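Local coordinates for coiled-coil quantitatively-enriched protein 1 (PDB 7CUJ) that links telomeres to the centrosome in meiosis and is required for normal telomere clustering, telomere length regulation and chromosome segregation, at residues T121-L135 with H159-A173. Residues are numbered along the deposited sequence; the frame is centred on the assembly and turned at random.
Sequences TFFLFISNQFLANTL and HPAIWICVSKKAPSA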
loop_
_atom_site.group_PDB
_atom_site.type_symbol
_atom_site.label_atom_id
_atom_site.label_comp_id
_atom_site.label_asym_id
_atom_site.label_seq_id
_atom_site.Cartn_x
_atom_site.Cartn_y
_atom_site.Cartn_z
ATOM N N THR A 121 -32.143 -20.322 30.515
ATOM C CA THR A 121 -31.290 -19.156 30.694
ATOM C C THR A 121 -30.219 -19.137 29.603
ATOM O O THR A 121 -29.437 -20.079 29.487
ATOM C CB THR A 121 -30.683 -19.131 32.104
ATOM O OG1 THR A 121 -29.859 -20.288 32.260
ATOM C CG2 THR A 121 -31.725 -19.099 33.203
ATOM N N PHE A 122 -30.195 -18.058 28.808
ATOM C CA PHE A 122 -29.200 -17.897 27.759
ATOM C C PHE A 122 -27.930 -17.255 28.309
ATOM O O PHE A 122 -27.989 -16.385 29.174
ATOM C CB PHE A 122 -29.726 -17.037 26.608
ATOM C CG PHE A 122 -30.631 -17.751 25.639
ATOM C CD1 PHE A 122 -30.152 -18.773 24.833
ATOM C CD2 PHE A 122 -31.964 -17.392 25.526
ATOM C CE1 PHE A 122 -30.991 -19.427 23.942
ATOM C CE2 PHE A 122 -32.802 -18.043 24.634
ATOM C CZ PHE A 122 -32.315 -19.061 23.845
ATOM N N PHE A 123 -26.789 -17.707 27.776
ATOM C CA PHE A 123 -25.504 -17.044 27.921
ATOM C C PHE A 123 -25.049 -16.563 26.547
ATOM O O PHE A 123 -24.912 -17.367 25.627
ATOM C CB PHE A 123 -24.453 -18.010 28.473
ATOM C CG PHE A 123 -24.256 -17.959 29.965
ATOM C CD1 PHE A 123 -23.374 -17.050 30.533
ATOM C CD2 PHE A 123 -24.943 -18.826 30.803
ATOM C CE1 PHE A 123 -23.189 -17.004 31.908
ATOM C CE2 PHE A 123 -24.758 -18.781 32.177
ATOM C CZ PHE A 123 -23.881 -17.871 32.726
ATOM N N LEU A 124 -24.827 -15.250 26.418
ATOM C CA LEU A 124 -24.296 -14.682 25.190
ATOM C C LEU A 124 -22.902 -14.115 25.448
ATOM O O LEU A 124 -22.706 -13.313 26.359
ATOM C CB LEU A 124 -25.255 -13.616 24.648
ATOM C CG LEU A 124 -24.848 -12.979 23.318
ATOM C CD1 LEU A 124 -26.044 -12.822 22.395
ATOM C CD2 LEU A 124 -24.152 -11.641 23.531
ATOM N N PHE A 125 -21.939 -14.546 24.626
ATOM C CA PHE A 125 -20.576 -14.045 24.692
ATOM C C PHE A 125 -20.342 -13.047 23.562
ATOM O O PHE A 125 -20.742 -13.280 22.423
ATOM C CB PHE A 125 -19.572 -15.200 24.653
ATOM C CG PHE A 125 -19.431 -15.937 25.959
ATOM C CD1 PHE A 125 -20.301 -16.964 26.292
ATOM C CD2 PHE A 125 -18.434 -15.599 26.861
ATOM C CE1 PHE A 125 -20.177 -17.638 27.500
ATOM C CE2 PHE A 125 -18.303 -16.277 28.064
ATOM C CZ PHE A 125 -19.177 -17.294 28.383
ATOM N N ILE A 126 -19.688 -11.931 23.905
ATOM C CA ILE A 126 -19.393 -10.867 22.960
ATOM C C ILE A 126 -18.043 -10.259 23.337
ATOM O O ILE A 126 -17.770 -10.040 24.514
ATOM C CB ILE A 126 -20.542 -9.832 22.926
ATOM C CG1 ILE A 126 -20.382 -8.812 21.796
ATOM C CG2 ILE A 126 -20.731 -9.162 24.280
ATOM C CD1 ILE A 126 -21.636 -8.014 21.511
ATOM N N SER A 127 -17.200 -10.003 22.331
ATOM C CA SER A 127 -15.814 -9.634 22.577
ATOM C C SER A 127 -15.620 -8.123 22.462
ATOM O O SER A 127 -14.663 -7.665 21.842
ATOM C CB SER A 127 -14.877 -10.394 21.664
ATOM O OG SER A 127 -15.115 -10.055 20.308
ATOM N N ASN A 128 -16.522 -7.361 23.091
ATOM C CA ASN A 128 -16.504 -5.907 23.034
ATOM C C ASN A 128 -17.369 -5.344 24.159
ATOM O O ASN A 128 -18.552 -5.665 24.253
ATOM C CB ASN A 128 -16.978 -5.392 21.673
ATOM C CG ASN A 128 -16.699 -3.916 21.492
ATOM O OD1 ASN A 128 -17.544 -3.078 21.797
ATOM N ND2 ASN A 128 -15.507 -3.587 21.023
ATOM N N GLN A 129 -16.768 -4.487 24.995
ATOM C CA GLN A 129 -17.431 -3.964 26.181
ATOM C C GLN A 129 -18.574 -3.034 25.779
ATOM O O GLN A 129 -19.682 -3.167 26.286
ATOM C CB GLN A 129 -16.432 -3.275 27.112
ATOM C CG GLN A 129 -17.046 -2.781 28.416
ATOM C CD GLN A 129 -17.611 -3.901 29.259
ATOM O OE1 GLN A 129 -16.887 -4.780 29.723
ATOM N NE2 GLN A 129 -18.917 -3.875 29.468
ATOM N N PHE A 130 -18.291 -2.104 24.861
ATOM C CA PHE A 130 -19.272 -1.119 24.438
ATOM C C PHE A 130 -20.529 -1.807 23.911
ATOM O O PHE A 130 -21.639 -1.441 24.291
ATOM C CB PHE A 130 -18.682 -0.149 23.409
ATOM C CG PHE A 130 -19.724 0.694 22.717
ATOM C CD1 PHE A 130 -20.394 1.697 23.404
ATOM C CD2 PHE A 130 -20.066 0.458 21.394
ATOM C CE1 PHE A 130 -21.373 2.454 22.779
ATOM C CE2 PHE A 130 -21.043 1.220 20.768
ATOM C CZ PHE A 130 -21.694 2.216 21.461
ATOM N N LEU A 131 -20.339 -2.799 23.032
ATOM C CA LEU A 131 -21.450 -3.475 22.380
ATOM C C LEU A 131 -22.237 -4.298 23.395
ATOM O O LEU A 131 -23.461 -4.353 23.322
ATOM C CB LEU A 131 -20.926 -4.347 21.236
ATOM C CG LEU A 131 -20.469 -3.586 19.992
ATOM C CD1 LEU A 131 -19.864 -4.536 18.970
ATOM C CD2 LEU A 131 -21.620 -2.801 19.381
ATOM N N ALA A 132 -21.521 -4.926 24.337
ATOM C CA ALA A 132 -22.148 -5.642 25.438
ATOM C C ALA A 132 -23.147 -4.731 26.149
ATOM O O ALA A 132 -24.285 -5.127 26.386
ATOM C CB ALA A 132 -21.098 -6.157 26.392
ATOM N N ASN A 133 -22.709 -3.504 26.459
ATOM C CA ASN A 133 -23.517 -2.537 27.185
ATOM C C ASN A 133 -24.713 -2.113 26.335
ATOM O O ASN A 133 -25.834 -2.050 26.835
ATOM C CB ASN A 133 -22.707 -1.306 27.605
ATOM C CG ASN A 133 -21.501 -1.628 28.461
ATOM O OD1 ASN A 133 -21.410 -2.707 29.045
ATOM N ND2 ASN A 133 -20.568 -0.693 28.547
ATOM N N THR A 134 -24.452 -1.821 25.055
ATOM C CA THR A 134 -25.466 -1.331 24.137
ATOM C C THR A 134 -26.518 -2.414 23.893
ATOM O O THR A 134 -27.709 -2.115 23.857
ATOM C CB THR A 134 -24.837 -0.811 22.836
ATOM O OG1 THR A 134 -23.841 0.159 23.163
ATOM C CG2 THR A 134 -25.846 -0.201 21.886
ATOM N N LEU A 135 -26.067 -3.667 23.740
ATOM C CA LEU A 135 -26.957 -4.788 23.471
ATOM C C LEU A 135 -27.864 -4.999 24.681
ATOM O O LEU A 135 -29.082 -5.073 24.534
ATOM C CB LEU A 135 -26.121 -6.043 23.193
ATOM C CG LEU A 135 -26.614 -6.999 22.103
ATOM C CD1 LEU A 135 -26.300 -8.438 22.481
ATOM C CD2 LEU A 135 -28.102 -6.844 21.821
ATOM N N HIS A 159 -30.534 -17.089 35.744
ATOM C CA HIS A 159 -31.791 -16.571 36.352
ATOM C C HIS A 159 -32.513 -15.623 35.392
ATOM O O HIS A 159 -33.735 -15.700 35.272
ATOM C CB HIS A 159 -31.524 -15.954 37.735
ATOM C CG HIS A 159 -30.889 -16.884 38.714
ATOM N ND1 HIS A 159 -31.530 -18.016 39.187
ATOM C CD2 HIS A 159 -29.686 -16.847 39.329
ATOM C CE1 HIS A 159 -30.743 -18.641 40.042
ATOM N NE2 HIS A 159 -29.606 -17.942 40.146
ATOM N N PRO A 160 -31.811 -14.686 34.701
ATOM C CA PRO A 160 -32.433 -13.864 33.658
ATOM C C PRO A 160 -32.818 -14.658 32.411
ATOM O O PRO A 160 -32.508 -15.844 32.299
ATOM C CB PRO A 160 -31.348 -12.841 33.275
ATOM C CG PRO A 160 -30.348 -12.889 34.410
ATOM C CD PRO A 160 -30.406 -14.310 34.927
ATOM N N ALA A 161 -33.499 -13.980 31.478
ATOM C CA ALA A 161 -33.835 -14.558 30.187
ATOM C C ALA A 161 -32.574 -14.720 29.336
ATOM O O ALA A 161 -32.484 -15.666 28.553
ATOM C CB ALA A 161 -34.893 -13.729 29.500
ATOM N N ILE A 162 -31.602 -13.808 29.505
ATOM C CA ILE A 162 -30.317 -13.880 28.813
ATOM C C ILE A 162 -29.251 -13.081 29.570
ATOM O O ILE A 162 -29.435 -11.897 29.844
ATOM C CB ILE A 162 -30.436 -13.459 27.327
ATOM C CG1 ILE A 162 -29.090 -13.512 26.600
ATOM C CG2 ILE A 162 -31.108 -12.101 27.171
ATOM C CD1 ILE A 162 -29.196 -13.601 25.089
ATOM N N TRP A 163 -28.138 -13.750 29.907
ATOM C CA TRP A 163 -26.914 -13.099 30.358
ATOM C C TRP A 163 -26.139 -12.588 29.144
ATOM O O TRP A 163 -26.027 -13.297 28.143
ATOM C CB TRP A 163 -26.039 -14.074 31.161
ATOM C CG TRP A 163 -26.495 -14.394 32.554
ATOM C CD1 TRP A 163 -26.999 -15.587 32.988
ATOM C CD2 TRP A 163 -26.447 -13.537 33.712
ATOM N NE1 TRP A 163 -27.282 -15.529 34.325
ATOM C CE2 TRP A 163 -26.956 -14.285 34.797
ATOM C CE3 TRP A 163 -26.039 -12.216 33.938
ATOM C CZ2 TRP A 163 -27.067 -13.754 36.083
ATOM C CZ3 TRP A 163 -26.150 -11.693 35.209
ATOM C CH2 TRP A 163 -26.656 -12.453 36.267
ATOM N N ILE A 164 -25.600 -11.363 29.244
ATOM C CA ILE A 164 -24.681 -10.818 28.251
ATOM C C ILE A 164 -23.285 -10.770 28.865
ATOM O O ILE A 164 -23.040 -9.991 29.785
ATOM C CB ILE A 164 -25.121 -9.421 27.760
ATOM C CG1 ILE A 164 -26.563 -9.396 27.243
ATOM C CG2 ILE A 164 -24.138 -8.861 26.738
ATOM C CD1 ILE A 164 -26.838 -10.348 26.099
ATOM N N CYS A 165 -22.370 -11.584 28.325
ATOM C CA CYS A 165 -21.049 -11.749 28.909
ATOM C C CYS A 165 -19.968 -11.225 27.964
ATOM O O CYS A 165 -19.937 -11.567 26.783
ATOM C CB CYS A 165 -20.779 -13.212 29.238
ATOM S SG CYS A 165 -19.324 -13.456 30.290
ATOM N N VAL A 166 -19.082 -10.388 28.510
ATOM C CA VAL A 166 -17.889 -9.935 27.816
ATOM C C VAL A 166 -16.873 -11.073 27.854
ATOM O O VAL A 166 -16.621 -11.638 28.915
ATOM C CB VAL A 166 -17.344 -8.638 28.448
ATOM C CG1 VAL A 166 -15.905 -8.355 28.047
ATOM C CG2 VAL A 166 -18.230 -7.444 28.128
ATOM N N SER A 167 -16.297 -11.395 26.688
ATOM C CA SER A 167 -15.470 -12.581 26.514
ATOM C C SER A 167 -14.244 -12.547 27.426
ATOM O O SER A 167 -13.677 -13.593 27.736
ATOM C CB SER A 167 -15.094 -12.785 25.066
ATOM O OG SER A 167 -14.176 -11.793 24.631
ATOM N N LYS A 168 -13.853 -11.341 27.855
ATOM C CA LYS A 168 -12.751 -11.145 28.785
ATOM C C LYS A 168 -13.088 -11.777 30.137
ATOM O O LYS A 168 -12.203 -12.302 30.810
ATOM C CB LYS A 168 -12.439 -9.652 28.930
ATOM C CG LYS A 168 -11.272 -9.308 29.848
ATOM C CD LYS A 168 -11.056 -7.821 30.028
ATOM C CE LYS A 168 -10.106 -7.503 31.163
ATOM N NZ LYS A 168 -9.758 -6.063 31.198
ATOM N N LYS A 169 -14.372 -11.728 30.514
ATOM C CA LYS A 169 -14.828 -12.173 31.823
ATOM C C LYS A 169 -15.324 -13.619 31.764
ATOM O O LYS A 169 -16.098 -14.045 32.620
ATOM C CB LYS A 169 -15.915 -11.232 32.355
ATOM C CG LYS A 169 -15.440 -9.834 32.729
ATOM C CD LYS A 169 -16.282 -9.182 33.803
ATOM C CE LYS A 169 -15.628 -7.951 34.392
ATOM N NZ LYS A 169 -16.327 -7.487 35.614
ATOM N N ALA A 170 -14.847 -14.374 30.766
ATOM C CA ALA A 170 -15.233 -15.764 30.571
ATOM C C ALA A 170 -14.710 -16.653 31.702
ATOM O O ALA A 170 -15.424 -17.559 32.131
ATOM C CB ALA A 170 -14.775 -16.255 29.219
ATOM N N PRO A 171 -13.466 -16.453 32.212
ATOM C CA PRO A 171 -12.920 -17.283 33.291
ATOM C C PRO A 171 -13.836 -17.541 34.487
ATOM O O PRO A 171 -13.658 -18.529 35.196
ATOM C CB PRO A 171 -11.646 -16.546 33.740
ATOM C CG PRO A 171 -11.683 -15.210 33.022
ATOM C CD PRO A 171 -12.489 -15.449 31.763
ATOM N N SER A 172 -14.816 -16.654 34.698
ATOM C CA SER A 172 -15.747 -16.774 35.810
ATOM C C SER A 172 -16.957 -17.628 35.428
ATOM O O SER A 172 -17.445 -18.404 36.247
ATOM C CB SER A 172 -16.163 -15.420 36.328
ATOM O OG SER A 172 -16.561 -14.568 35.267
ATOM N N ALA A 173 -17.425 -17.480 34.182
ATOM C CA ALA A 173 -18.672 -18.078 33.724
ATOM C C ALA A 173 -18.547 -19.594 33.566
ATOM O O ALA A 173 -19.548 -20.304 33.667
ATOM C CB ALA A 173 -19.115 -17.420 32.439
#
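Strands 121-126 and 162-166 form an interior pair of the parallel six-stranded sheet in an alpha/beta domain of Ccq1, with Phe122 paired to Ile162 and Ile126 to Val166. N-H donors come in turn from each strand, residues 122, 124 and 126 bonding to the residues before and after their partners: Trp163 N donates to Phe122 O, Leu124 N returns to Trp163 O at 2.9 Å, and Ser167 N to Ile126 O closes the series. On the face carrying Phe123 and Phe125, the Phe123 ring makes an offset stack with the five-membered ring of Trp163, centroids 4.9 Å apart and planes at 28°. Cys165 sets CB over a face of the Phe125 ring, 4.2 Å from its centroid; with SG anti to the backbone N (chi1 -167°), the sulfur meets Phe125 CE2 obliquely at 3.7 Å. Ala170 CB reaches the same CE2. On the face of Leu124, Ile164 CD1 lies 3.9 Å from Leu124 CB, and helix 129-135 runs back antiparallel to strand 162-166 (170°), laying Ala132 CB 3.6 Å from Val166 CG2. Asn128 caps that helix through OD1 to Leu131 N. Strands 184-188 and 146-148 flank the pair; helix 102-112 packs against Leu124 and Leu135, helix 191-200 against Phe125.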